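Local coordinates for DNA/pantothenate metabolism flavoprotein (Streptomyces sparsogenes DSM 40356, PDB 7CFU) that binds flavin mononucleotide and probably catalyses the flavin-dependent oxidative decarboxylation of a cysteine residue in a peptide, at residues 55-59 with 121-125; 108-112 with 137-141. All coordinates share one frame; numbering follows the deposited sequence.

Interaction 1 of 2, residues 55-59 with 121-125; sequences TVMTA and DDVLT. With FMN (flavin mononucleotide), chain Y; FMN (flavin mononucleotide), chain B.
Strand end 55-57 meets the first turn of helix 123-130, with the CA atoms of V56 and L124 6.2 Å apart. The contact is apolar at V56. Its CG1 lies anti to the backbone N (chi1 -179°), and this carries the methyl to the helix start. There CG1 sits 4.0 Å from V123 CG1 and 3.9 Å from L124 CA. Helix 91-98 also packs on V56, through L95. Further along, one branch of L124 reaches T58: L124 CD2 touches T58 CG2 at 3.7 Å.

T58 OG1 serves the cofactor. It donates to phosphate oxygen O2P of the FMN of chain Y at 2.6 Å and also caps the next helix by accepting from A61 N. D122 is the N-cap of helix 123-130. Its OD1 takes two bonds. T125 N meets OD1 almost in line with its C-O bond, and T125 OG1 comes from the anti side, tilted out of the carboxylate plane. The T125 N bond is nearly straight (170°). The other oxygen, D122 OD2, accepts from a water at 2.6 Å, and the same water accepts from A59 N. This water joins the two helix starts. D121 borders another FMN, held by the second subunit. A phosphate held at the start of a helix that directly follows a parallel strand, as at T58, is characteristic of Rossmann-like alpha/beta folds.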
ATOM      1  N   THR A  55      22.617  14.199 -16.051  1.00 39.26           N
ATOM      2  CA  THR A  55      22.390  14.766 -14.728  1.00 36.31           C
ATOM      3  C   THR A  55      22.203  13.691 -13.660  1.00 37.41           C
ATOM      4  O   THR A  55      21.694  12.598 -13.924  1.00 34.61           O
ATOM      5  CB  THR A  55      21.171  15.685 -14.718  1.00 39.23           C
ATOM      6  OG1 THR A  55      20.025  14.957 -15.172  1.00 45.80           O
ATOM      7  CG2 THR A  55      21.401  16.901 -15.609  1.00 39.59           C
ATOM      8  N   VAL A  56      22.657  14.019 -12.451  1.00 34.08           N
ATOM      9  CA  VAL A  56      22.436  13.238 -11.240  1.00 32.61           C
ATOM     10  C   VAL A  56      21.820  14.167 -10.203  1.00 39.42           C
ATOM     11  O   VAL A  56      22.358  15.251  -9.946  1.00 35.83           O
ATOM     12  CB  VAL A  56      23.743  12.618 -10.700  1.00 31.09           C
ATOM     13  CG1 VAL A  56      23.480  11.783  -9.451  1.00 32.12           C
ATOM     14  CG2 VAL A  56      24.414  11.782 -11.753  1.00 31.04           C
ATOM     15  N   MET A  57      20.681  13.768  -9.637  1.00 34.56           N
ATOM     16  CA  MET A  57      20.006  14.536  -8.600  1.00 30.85           C
ATOM     17  C   MET A  57      20.104  13.815  -7.260  1.00 38.67           C
ATOM     18  O   MET A  57      19.976  12.589  -7.194  1.00 38.05           O
ATOM     19  CB  MET A  57      18.529  14.762  -8.931  1.00 26.62           C
ATOM     20  CG  MET A  57      18.280  15.471 -10.255  1.00 35.93           C
ATOM     21  SD  MET A  57      16.527  15.798 -10.455  1.00 46.55           S
ATOM     22  CE  MET A  57      16.325  17.264  -9.455  1.00 41.01           C
ATOM     23  N   THR A  58      20.359  14.575  -6.200  1.00 29.49           N
ATOM     24  CA  THR A  58      20.183  14.021  -4.872  1.00 29.59           C
ATOM     25  C   THR A  58      18.700  13.751  -4.629  1.00 28.39           C
ATOM     26  O   THR A  58      17.826  14.268  -5.336  1.00 27.13           O
ATOM     27  CB  THR A  58      20.729  14.978  -3.805  1.00 26.18           C
ATOM     28  OG1 THR A  58      19.892  16.146  -3.713  1.00 24.65           O
ATOM     29  CG2 THR A  58      22.120  15.400  -4.176  1.00 27.69           C
ATOM     30  N   ALA A  59      18.418  12.915  -3.624  1.00 27.22           N
ATOM     31  CA  ALA A  59      17.025  12.649  -3.270  1.00 25.12           C
ATOM     32  C   ALA A  59      16.307  13.940  -2.908  1.00 32.38           C
ATOM     33  O   ALA A  59      15.117  14.103  -3.200  1.00 31.52           O
ATOM     34  CB  ALA A  59      16.944  11.644  -2.118  1.00 24.60           C
ATOM     35  N   ASP A 121      27.323   8.288   0.307  1.00 28.07           N
ATOM     36  CA  ASP A 121      26.118   7.596   0.760  1.00 29.15           C
ATOM     37  C   ASP A 121      24.919   7.812  -0.156  1.00 28.69           C
ATOM     38  O   ASP A 121      23.784   7.548   0.256  1.00 29.59           O
ATOM     39  CB  ASP A 121      25.776   7.986   2.204  1.00 29.43           C
ATOM     40  CG  ASP A 121      25.418   9.456   2.366  1.00 29.43           C
ATOM     41  OD1 ASP A 121      25.442  10.218   1.373  1.00 31.08           O
ATOM     42  OD2 ASP A 121      25.104   9.848   3.513  1.00 33.41           O
ATOM     43  N   ASP A 122      25.139   8.318  -1.369  1.00 24.40           N
ATOM     44  CA  ASP A 122      24.139   8.307  -2.430  1.00 27.98           C
ATOM     45  C   ASP A 122      24.886   8.272  -3.756  1.00 29.83           C
ATOM     46  O   ASP A 122      26.119   8.312  -3.788  1.00 32.63           O
ATOM     47  CB  ASP A 122      23.178   9.505  -2.339  1.00 29.21           C
ATOM     48  CG  ASP A 122      23.869  10.861  -2.557  1.00 31.38           C
ATOM     49  OD1 ASP A 122      25.105  10.917  -2.754  1.00 33.66           O
ATOM     50  OD2 ASP A 122      23.154  11.888  -2.540  1.00 33.65           O
ATOM     51  N   VAL A 123      24.133   8.218  -4.859  1.00 28.58           N
ATOM     52  CA  VAL A 123      24.770   8.080  -6.169  1.00 32.44           C
ATOM     53  C   VAL A 123      25.693   9.262  -6.446  1.00 32.16           C
ATOM     54  O   VAL A 123      26.833   9.079  -6.900  1.00 28.10           O
ATOM     55  CB  VAL A 123      23.722   7.904  -7.285  1.00 25.59           C
ATOM     56  CG1 VAL A 123      24.397   7.976  -8.643  1.00 27.13           C
ATOM     57  CG2 VAL A 123      23.019   6.562  -7.141  1.00 28.94           C
ATOM     58  N   LEU A 124      25.238  10.485  -6.153  1.00 29.23           N
ATOM     59  CA  LEU A 124      26.033  11.666  -6.491  1.00 28.29           C
ATOM     60  C   LEU A 124      27.389  11.639  -5.800  1.00 30.01           C
ATOM     61  O   LEU A 124      28.429  11.758  -6.455  1.00 30.57           O
ATOM     62  CB  LEU A 124      25.292  12.944  -6.115  1.00 31.45           C
ATOM     63  CG  LEU A 124      26.078  14.227  -6.445  1.00 33.39           C
ATOM     64  CD1 LEU A 124      26.384  14.299  -7.944  1.00 26.89           C
ATOM     65  CD2 LEU A 124      25.366  15.484  -5.970  1.00 31.74           C
ATOM     66  N   THR A 125      27.400  11.460  -4.477  1.00 27.73           N
ATOM     67  CA  THR A 125      28.663  11.566  -3.756  1.00 28.42           C
ATOM     68  C   THR A 125      29.556  10.365  -4.025  1.00 27.98           C
ATOM     69  O   THR A 125      30.783  10.482  -3.954  1.00 26.32           O
ATOM     70  CB  THR A 125      28.420  11.729  -2.255  1.00 30.91           C
ATOM     71  OG1 THR A 125      27.623  10.642  -1.770  1.00 26.07           O
ATOM     72  CG2 THR A 125      27.704  13.067  -1.976  1.00 22.22           C
TER
HETATM   73  N1  FMN Y 301      20.728  23.920   1.769  1.00 30.00           N
HETATM   74  C2  FMN Y 301      21.820  24.615   1.306  1.00 31.37           C
HETATM   75  O2  FMN Y 301      22.929  24.323   1.726  1.00 34.66           O
HETATM   76  N3  FMN Y 301      21.670  25.614   0.366  1.00 33.30           N
HETATM   77  C4  FMN Y 301      20.412  25.934  -0.100  1.00 33.06           C
HETATM   78  O4  FMN Y 301      20.280  26.833  -0.929  1.00 33.04           O
HETATM   79  C4A FMN Y 301      19.305  25.243   0.378  1.00 26.83           C
HETATM   80  N5  FMN Y 301      18.043  25.543  -0.083  1.00 31.54           N
HETATM   81  C5A FMN Y 301      16.951  24.836   0.378  1.00 29.98           C
HETATM   82  C6  FMN Y 301      15.688  25.154  -0.095  1.00 25.97           C
HETATM   83  C7  FMN Y 301      14.585  24.450   0.364  1.00 29.17           C
HETATM   84  C7M FMN Y 301      13.212  24.793  -0.155  1.00 27.47           C
HETATM   85  C8  FMN Y 301      14.742  23.439   1.305  1.00 28.45           C
HETATM   86  C8M FMN Y 301      13.525  22.694   1.798  1.00 26.27           C
HETATM   87  C9  FMN Y 301      16.011  23.122   1.787  1.00 26.09           C
HETATM   88  C9A FMN Y 301      17.116  23.825   1.321  1.00 30.81           C
HETATM   89  N10 FMN Y 301      18.389  23.537   1.790  1.00 32.67           N
HETATM   90  C10 FMN Y 301      19.474  24.230   1.310  1.00 27.14           C
HETATM   91  C1' FMN Y 301      18.605  22.451   2.792  1.00 29.26           C
HETATM   92  C2' FMN Y 301      19.019  21.193   2.046  1.00 28.75           C
HETATM   93  O2' FMN Y 301      18.026  20.846   1.091  1.00 31.42           O
HETATM   94  C3' FMN Y 301      19.291  20.077   3.054  1.00 32.78           C
HETATM   95  O3' FMN Y 301      20.472  20.374   3.770  1.00 30.70           O
HETATM   96  C4' FMN Y 301      19.371  18.687   2.403  1.00 30.90           C
HETATM   97  O4' FMN Y 301      19.584  17.707   3.403  1.00 32.92           O
HETATM   98  C5' FMN Y 301      20.494  18.618   1.383  1.00 31.85           C
HETATM   99  O5' FMN Y 301      20.384  17.409   0.656  1.00 30.18           O
HETATM  100  P   FMN Y 301      21.411  17.065  -0.527  1.00 28.94           P
HETATM  101  O1P FMN Y 301      21.648  15.574  -0.545  1.00 28.58           O
HETATM  102  O2P FMN Y 301      20.829  17.603  -1.790  1.00 27.65           O
HETATM  103  O3P FMN Y 301      22.760  17.724  -0.312  1.00 30.84           O
HETATM  104  N1  FMN B 301      31.238   1.474  -3.213  1.00 31.15           N
HETATM  105  C2  FMN B 301      32.503   1.178  -2.759  1.00 28.86           C
HETATM  106  O2  FMN B 301      33.106   2.002  -2.070  1.00 32.96           O
HETATM  107  N3  FMN B 301      33.085  -0.042  -3.079  1.00 30.58           N
HETATM  108  C4  FMN B 301      32.410  -0.967  -3.862  1.00 35.00           C
HETATM  109  O4  FMN B 301      32.936  -2.050  -4.156  1.00 31.72           O
HETATM  110  C4A FMN B 301      31.131  -0.668  -4.317  1.00 31.66           C
HETATM  111  N5  FMN B 301      30.435  -1.581  -5.092  1.00 32.53           N
HETATM  112  C5A FMN B 301      29.164  -1.282  -5.533  1.00 29.87           C
HETATM  113  C6  FMN B 301      28.470  -2.206  -6.304  1.00 32.69           C
HETATM  114  C7  FMN B 301      27.188  -1.909  -6.756  1.00 34.39           C
HETATM  115  C7M FMN B 301      26.435  -2.906  -7.598  1.00 33.39           C
HETATM  116  C8  FMN B 301      26.597  -0.692  -6.430  1.00 35.72           C
HETATM  117  C8M FMN B 301      25.212  -0.397  -6.935  1.00 25.94           C
HETATM  118  C9  FMN B 301      27.295   0.243  -5.655  1.00 26.86           C
HETATM  119  C9A FMN B 301      28.581  -0.058  -5.201  1.00 30.97           C
HETATM  120  N10 FMN B 301      29.293   0.854  -4.431  1.00 33.77           N
HETATM  121  C10 FMN B 301      30.553   0.555  -3.987  1.00 25.60           C
HETATM  122  C1' FMN B 301      28.694   2.174  -4.046  1.00 28.96           C
HETATM  123  C2' FMN B 301      28.114   2.009  -2.649  1.00 32.23           C
HETATM  124  O2' FMN B 301      27.105   1.005  -2.679  1.00 29.31           O
HETATM  125  C3' FMN B 301      27.570   3.356  -2.172  1.00 36.63           C
HETATM  126  O3' FMN B 301      28.634   4.247  -1.914  1.00 27.87           O
HETATM  127  C4' FMN B 301      26.696   3.201  -0.932  1.00 35.13           C
HETATM  128  O4' FMN B 301      26.174   4.462  -0.554  1.00 34.23           O
HETATM  129  C5' FMN B 301      27.478   2.625   0.233  1.00 31.69           C
HETATM  130  O5' FMN B 301      26.518   2.303   1.215  1.00 28.95           O
HETATM  131  P   FMN B 301      26.944   1.662   2.620  1.00 31.38           P
HETATM  132  O1P FMN B 301      25.997   2.149   3.707  1.00 29.73           O
HETATM  133  O2P FMN B 301      26.871   0.156   2.479  1.00 31.28           O
HETATM  134  O3P FMN B 301      28.370   2.060   2.937  1.00 28.02           O
HETATM  135  O   HOH W   1      22.556  11.044  -5.635  1.00 31.73           O
HETATM  136  O   HOH W   2      20.568  11.615  -2.245  1.00 32.64           O

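Interaction 2 of 2, residues 108-112 with 137-141. With FMN (flavin mononucleotide), chain Y.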
ATOM      1  N   THR A 108      24.830  21.961  -2.240  1.00 30.43           N
ATOM      2  CA  THR A 108      24.426  22.350  -0.900  1.00 28.82           C
ATOM      3  C   THR A 108      25.643  22.394   0.011  1.00 27.98           C
ATOM      4  O   THR A 108      26.700  21.843  -0.306  1.00 28.70           O
ATOM      5  CB  THR A 108      23.421  21.358  -0.337  1.00 26.05           C
ATOM      6  OG1 THR A 108      23.940  20.040  -0.547  1.00 25.14           O
ATOM      7  CG2 THR A 108      22.060  21.514  -1.032  1.00 25.47           C
ATOM      8  N   ALA A 109      25.484  23.069   1.155  1.00 29.14           N
ATOM      9  CA  ALA A 109      26.474  22.933   2.218  1.00 30.00           C
ATOM     10  C   ALA A 109      26.676  21.465   2.573  1.00 28.91           C
ATOM     11  O   ALA A 109      27.808  21.015   2.774  1.00 25.72           O
ATOM     12  CB  ALA A 109      26.046  23.735   3.450  1.00 27.16           C
ATOM     13  N   ASN A 110      25.580  20.703   2.637  1.00 28.43           N
ATOM     14  CA  ASN A 110      25.657  19.266   2.885  1.00 23.61           C
ATOM     15  C   ASN A 110      26.612  18.591   1.908  1.00 25.73           C
ATOM     16  O   ASN A 110      27.464  17.785   2.306  1.00 25.24           O
ATOM     17  CB  ASN A 110      24.257  18.658   2.769  1.00 30.03           C
ATOM     18  CG  ASN A 110      24.206  17.204   3.189  1.00 30.70           C
ATOM     19  OD1 ASN A 110      24.687  16.831   4.267  1.00 25.76           O
ATOM     20  ND2 ASN A 110      23.628  16.365   2.324  1.00 26.87           N
ATOM     21  N   PHE A 111      26.480  18.912   0.616  1.00 27.30           N
ATOM     22  CA  PHE A 111      27.361  18.320  -0.385  1.00 27.72           C
ATOM     23  C   PHE A 111      28.825  18.644  -0.107  1.00 28.69           C
ATOM     24  O   PHE A 111      29.694  17.767  -0.229  1.00 29.73           O
ATOM     25  CB  PHE A 111      26.983  18.790  -1.794  1.00 24.35           C
ATOM     26  CG  PHE A 111      27.935  18.299  -2.835  1.00 27.78           C
ATOM     27  CD1 PHE A 111      29.010  19.082  -3.239  1.00 25.77           C
ATOM     28  CD2 PHE A 111      27.796  17.023  -3.375  1.00 29.94           C
ATOM     29  CE1 PHE A 111      29.914  18.613  -4.174  1.00 29.30           C
ATOM     30  CE2 PHE A 111      28.696  16.556  -4.313  1.00 26.48           C
ATOM     31  CZ  PHE A 111      29.754  17.352  -4.709  1.00 30.55           C
ATOM     32  N   LEU A 112      29.125  19.903   0.230  1.00 27.29           N
ATOM     33  CA  LEU A 112      30.506  20.280   0.531  1.00 27.62           C
ATOM     34  C   LEU A 112      31.081  19.406   1.628  1.00 23.27           C
ATOM     35  O   LEU A 112      32.217  18.922   1.522  1.00 27.65           O
ATOM     36  CB  LEU A 112      30.583  21.743   0.963  1.00 24.74           C
ATOM     37  CG  LEU A 112      30.151  22.818  -0.023  1.00 29.61           C
ATOM     38  CD1 LEU A 112      30.282  24.186   0.629  1.00 25.99           C
ATOM     39  CD2 LEU A 112      30.984  22.725  -1.289  1.00 31.49           C
ATOM     40  N   ILE A 137      32.477  23.031  -8.517  1.00 32.89           N
ATOM     41  CA  ILE A 137      31.464  22.978  -7.465  1.00 32.36           C
ATOM     42  C   ILE A 137      30.984  24.400  -7.209  1.00 35.21           C
ATOM     43  O   ILE A 137      31.788  25.284  -6.877  1.00 29.74           O
ATOM     44  CB  ILE A 137      32.018  22.340  -6.175  1.00 29.54           C
ATOM     45  CG1 ILE A 137      32.535  20.931  -6.457  1.00 28.76           C
ATOM     46  CG2 ILE A 137      31.004  22.359  -5.048  1.00 30.15           C
ATOM     47  CD1 ILE A 137      33.296  20.331  -5.296  1.00 30.24           C
ATOM     48  N   ALA A 138      29.675  24.618  -7.342  1.00 28.61           N
ATOM     49  CA  ALA A 138      29.063  25.938  -7.189  1.00 34.54           C
ATOM     50  C   ALA A 138      28.067  25.887  -6.037  1.00 37.64           C
ATOM     51  O   ALA A 138      26.856  25.710  -6.254  1.00 38.12           O
ATOM     52  CB  ALA A 138      28.389  26.393  -8.482  1.00 32.11           C
ATOM     53  N   PRO A 139      28.538  26.054  -4.804  1.00 29.99           N
ATOM     54  CA  PRO A 139      27.641  25.971  -3.646  1.00 36.34           C
ATOM     55  C   PRO A 139      26.739  27.190  -3.533  1.00 32.50           C
ATOM     56  O   PRO A 139      27.092  28.293  -3.954  1.00 32.56           O
ATOM     57  CB  PRO A 139      28.603  25.895  -2.455  1.00 32.51           C
ATOM     58  CG  PRO A 139      29.855  26.556  -2.942  1.00 35.95           C
ATOM     59  CD  PRO A 139      29.948  26.218  -4.412  1.00 35.87           C
ATOM     60  N   VAL A 140      25.547  26.970  -2.973  1.00 30.98           N
ATOM     61  CA  VAL A 140      24.606  28.044  -2.666  1.00 30.20           C
ATOM     62  C   VAL A 140      24.021  27.806  -1.283  1.00 36.87           C
ATOM     63  O   VAL A 140      23.619  26.686  -0.954  1.00 35.23           O
ATOM     64  CB  VAL A 140      23.486  28.151  -3.710  1.00 33.15           C
ATOM     65  CG1 VAL A 140      22.571  29.310  -3.365  1.00 39.10           C
ATOM     66  CG2 VAL A 140      24.072  28.326  -5.104  1.00 35.65           C
ATOM     67  N   MET A 141      23.952  28.869  -0.485  1.00 37.06           N
ATOM     68  CA  MET A 141      23.400  28.842   0.866  1.00 35.74           C
ATOM     69  C   MET A 141      23.338  30.285   1.344  1.00 34.94           C
ATOM     70  O   MET A 141      23.939  31.177   0.738  1.00 33.31           O
ATOM     71  CB  MET A 141      24.254  27.997   1.816  1.00 35.62           C
ATOM     72  CG  MET A 141      25.620  28.613   2.141  1.00 32.94           C
ATOM     73  SD  MET A 141      26.789  27.420   2.831  1.00 34.28           S
ATOM     74  CE  MET A 141      27.277  26.581   1.333  1.00 31.25           C
TER
HETATM   75  N1  FMN Y 301      20.728  23.920   1.769  1.00 30.00           N
HETATM   76  C2  FMN Y 301      21.820  24.615   1.306  1.00 31.37           C
HETATM   77  O2  FMN Y 301      22.929  24.323   1.726  1.00 34.66           O
HETATM   78  N3  FMN Y 301      21.670  25.614   0.366  1.00 33.30           N
HETATM   79  C4  FMN Y 301      20.412  25.934  -0.100  1.00 33.06           C
HETATM   80  O4  FMN Y 301      20.280  26.833  -0.929  1.00 33.04           O
HETATM   81  C4A FMN Y 301      19.305  25.243   0.378  1.00 26.83           C
HETATM   82  N5  FMN Y 301      18.043  25.543  -0.083  1.00 31.54           N
HETATM   83  C5A FMN Y 301      16.951  24.836   0.378  1.00 29.98           C
HETATM   84  C6  FMN Y 301      15.688  25.154  -0.095  1.00 25.97           C
HETATM   85  C7  FMN Y 301      14.585  24.450   0.364  1.00 29.17           C
HETATM   86  C7M FMN Y 301      13.212  24.793  -0.155  1.00 27.47           C
HETATM   87  C8  FMN Y 301      14.742  23.439   1.305  1.00 28.45           C
HETATM   88  C8M FMN Y 301      13.525  22.694   1.798  1.00 26.27           C
HETATM   89  C9  FMN Y 301      16.011  23.122   1.787  1.00 26.09           C
HETATM   90  C9A FMN Y 301      17.116  23.825   1.321  1.00 30.81           C
HETATM   91  N10 FMN Y 301      18.389  23.537   1.790  1.00 32.67           N
HETATM   92  C10 FMN Y 301      19.474  24.230   1.310  1.00 27.14           C
HETATM   93  C1' FMN Y 301      18.605  22.451   2.792  1.00 29.26           C
HETATM   94  C2' FMN Y 301      19.019  21.193   2.046  1.00 28.75           C
HETATM   95  O2' FMN Y 301      18.026  20.846   1.091  1.00 31.42           O
HETATM   96  C3' FMN Y 301      19.291  20.077   3.054  1.00 32.78           C
HETATM   97  O3' FMN Y 301      20.472  20.374   3.770  1.00 30.70           O
HETATM   98  C4' FMN Y 301      19.371  18.687   2.403  1.00 30.90           C
HETATM   99  O4' FMN Y 301      19.584  17.707   3.403  1.00 32.92           O
HETATM  100  C5' FMN Y 301      20.494  18.618   1.383  1.00 31.85           C
HETATM  101  O5' FMN Y 301      20.384  17.409   0.656  1.00 30.18           O
HETATM  102  P   FMN Y 301      21.411  17.065  -0.527  1.00 28.94           P
HETATM  103  O1P FMN Y 301      21.648  15.574  -0.545  1.00 28.58           O
HETATM  104  O2P FMN Y 301      20.829  17.603  -1.790  1.00 27.65           O
HETATM  105  O3P FMN Y 301      22.760  17.724  -0.312  1.00 30.84           O
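L112 turns CG anti to its carbonyl carbon (chi1 -62°), and this lays its two methyls across strand 135-139. M141 is bent at chi3 (78°), which brings CE back to A109 and L112. The contact joins a helix start to a strand end of the parallel sheet in the Rossmann-like flavoprotein fold, in the wall of the FMN pocket. L112 CD1 meets P139 CB at 3.9 Å and also touches M141 CE, while CD2 packs on I137 CG2. I137 CD1 comes to the edge of the F111 ring, in its plane, 4.0 Å from CE1. A109 CB lies 3.8 Å from M141 CE. Helix 149-160 closes over L112 and M141 through V151.

T108 is the N-cap of helix 109-117. Its OG1 accepts from F111 N at 3.0 Å and donates to phosphate oxygen O3P of FMN. A valine here would probably leave F111 N without its cap and O3P with one donor fewer, N110 ND2 remaining. N110 ND2 donates to the same O3P, and N110 OD1 accepts from A120 N of the third subunit. The pyrimidine end of the flavin is read by backbone groups from both segments. A109 N donates to flavin O2 at 2.9 Å, and flavin N3 donates to V140 O at 2.6 Å, with an angle of 162°.

In the fold
Interactions 1 and 2 have centres 13 Å apart and serve the same FMN, that of chain Y. T58 of interaction 1 holds phosphate oxygen O2P. Interaction 2 holds O3P and the pyrimidine edge of the flavin. The two also touch directly: L124 CD2 lies 3.9 Å from F111 CE2, so helices 109-117 and 123-130 pack where both contacts meet. The segments alternate along the chain, and strands 52-57 and 135-139 belong to one parallel sheet. Subunits matter too. The same FMN is hydrogen-bonded to A120 O of the third subunit, just before that subunit's copy of 121-125. The cofactor site is thus shared between neighbouring subunits.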